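Local coordinates for protein phenylacetaldehyde dehydrogenase (Burkholderia cenocepacia, PDB 4O5H) that probably oxidises phenylacetaldehyde to phenylacetate with NAD+ as the electron acceptor, as a member of the aldehyde dehydrogenase family, at residues S452-H455 with K456-R460. Sequence-based numbering, arbitrary orientation.
Sequences SAIH and KLVPR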
loop_
_atom_site.group_PDB
_atom_site.type_symbol
_atom_site.label_atom_id
_atom_site.label_comp_id
_atom_site.label_asym_id
_atom_site.label_seq_id
_atom_site.Cartn_x
_atom_site.Cartn_y
_atom_site.Cartn_z
ATOM N N SER A 452 11.574 22.208 -23.666
ATOM C CA SER A 452 10.907 21.190 -24.471
ATOM C C SER A 452 11.444 19.792 -24.193
ATOM O O SER A 452 10.669 18.860 -23.928
ATOM C CB SER A 452 11.064 21.508 -25.943
ATOM O OG SER A 452 10.302 20.607 -26.712
ATOM N N ALA A 453 12.761 19.646 -24.218
ATOM C CA ALA A 453 13.374 18.335 -23.969
ATOM C C ALA A 453 13.092 17.820 -22.556
ATOM O O ALA A 453 12.849 16.635 -22.378
ATOM C CB ALA A 453 14.883 18.382 -24.184
ATOM N N ILE A 454 13.145 18.708 -21.588
ATOM C CA ILE A 454 12.901 18.334 -20.194
ATOM C C ILE A 454 11.469 17.843 -20.027
ATOM O O ILE A 454 11.226 16.766 -19.497
ATOM C CB ILE A 454 13.178 19.513 -19.261
ATOM C CG1 ILE A 454 14.686 19.754 -19.200
ATOM C CG2 ILE A 454 12.630 19.237 -17.849
ATOM C CD1 ILE A 454 15.063 21.131 -18.693
ATOM N N HIS A 455 10.512 18.576 -20.584
ATOM C CA HIS A 455 9.113 18.196 -20.416
ATOM C C HIS A 455 8.692 16.977 -21.231
ATOM O O HIS A 455 7.786 16.283 -20.843
ATOM C CB HIS A 455 8.168 19.389 -20.609
ATOM C CG HIS A 455 8.021 20.187 -19.351
ATOM N ND1 HIS A 455 7.265 19.736 -18.279
ATOM C CD2 HIS A 455 8.614 21.333 -18.937
ATOM C CE1 HIS A 455 7.383 20.592 -17.272
ATOM N NE2 HIS A 455 8.191 21.566 -17.645
ATOM N N LYS A 456 9.395 16.686 -22.295
ATOM C CA LYS A 456 9.176 15.457 -23.039
ATOM C C LYS A 456 9.765 14.261 -22.302
ATOM O O LYS A 456 9.282 13.151 -22.435
ATOM C CB LYS A 456 9.775 15.577 -24.453
ATOM C CG LYS A 456 8.981 16.480 -25.370
ATOM C CD LYS A 456 9.755 16.759 -26.664
ATOM C CE LYS A 456 8.979 17.683 -27.559
ATOM N NZ LYS A 456 8.009 16.886 -28.339
ATOM N N LEU A 457 10.820 14.492 -21.540
ATOM C CA LEU A 457 11.549 13.420 -20.882
ATOM C C LEU A 457 10.960 13.012 -19.531
ATOM O O LEU A 457 10.920 11.836 -19.234
ATOM C CB LEU A 457 12.995 13.834 -20.595
ATOM C CG LEU A 457 14.183 12.901 -20.485
ATOM C CD1 LEU A 457 13.920 11.704 -21.355
ATOM C CD2 LEU A 457 15.570 13.546 -20.757
ATOM N N VAL A 458 10.543 13.995 -18.740
ATOM C CA VAL A 458 10.063 13.737 -17.393
ATOM C C VAL A 458 8.999 12.626 -17.365
ATOM O O VAL A 458 9.096 11.726 -16.571
ATOM C CB VAL A 458 9.547 15.019 -16.703
ATOM C CG1 VAL A 458 8.732 14.678 -15.460
ATOM C CG2 VAL A 458 10.738 15.890 -16.298
ATOM N N PRO A 459 8.024 12.667 -18.276
ATOM C CA PRO A 459 6.978 11.609 -18.232
ATOM C C PRO A 459 7.472 10.230 -18.605
ATOM O O PRO A 459 6.831 9.266 -18.241
ATOM C CB PRO A 459 5.976 12.041 -19.304
ATOM C CG PRO A 459 6.161 13.510 -19.393
ATOM C CD PRO A 459 7.650 13.730 -19.210
ATOM N N ARG A 460 8.590 10.141 -19.296
ATOM C CA ARG A 460 9.086 8.864 -19.832
ATOM C C ARG A 460 9.982 8.077 -18.889
ATOM O O ARG A 460 10.245 6.886 -19.120
ATOM C CB ARG A 460 9.857 9.132 -21.119
ATOM C CG ARG A 460 9.045 9.801 -22.191
ATOM C CD ARG A 460 9.887 10.093 -23.455
ATOM N NE ARG A 460 10.158 8.865 -24.198
ATOM C CZ ARG A 460 11.022 8.736 -25.184
ATOM N NH1 ARG A 460 11.762 9.756 -25.605
ATOM N NH2 ARG A 460 11.150 7.558 -25.764
#
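I454 and V458, one helical turn apart, touch through their CG2 methyls at 4.1 Å, the two side chains slanting across each other. The same pair is joined through the backbone: V458 N donates to I454 O over 3.0 Å in a fairly straight bond (160° at the hydrogen). V458 CG2, set beside its own backbone N by the first torsion (chi1 of CG1 165°), also rests on that carbonyl oxygen, 3.4 Å away. L457 N is shared by two weak bonds, to A453 O and I454 O, a bifurcated i-4/i-3 link. One residue earlier, K456 N reaches S452 O at 3.0 Å; in the conformers given, one of two for each residue, K456 CE lies 3.3 Å from S452 OG, a doubtful contact. P459 has no N-H to give, and its CD instead sits 3.0 Å from H455 O, where the next helical bond would otherwise form; R460 N hydrogen-bonds L457 O (2.9 Å). Further out, L457 packs on V428 and V432 of helix 428-436 and on I446, and R460 is salt-bridged to D429. I454 and V458 meet M508 and V506 of the second subunit, whose K504 NZ hydrogen-bonds V458 O. Helix 451-457 is the crossover of a beta-alpha-beta unit between parallel strands 443-447 and 465-468, with one flank at the dimer interface.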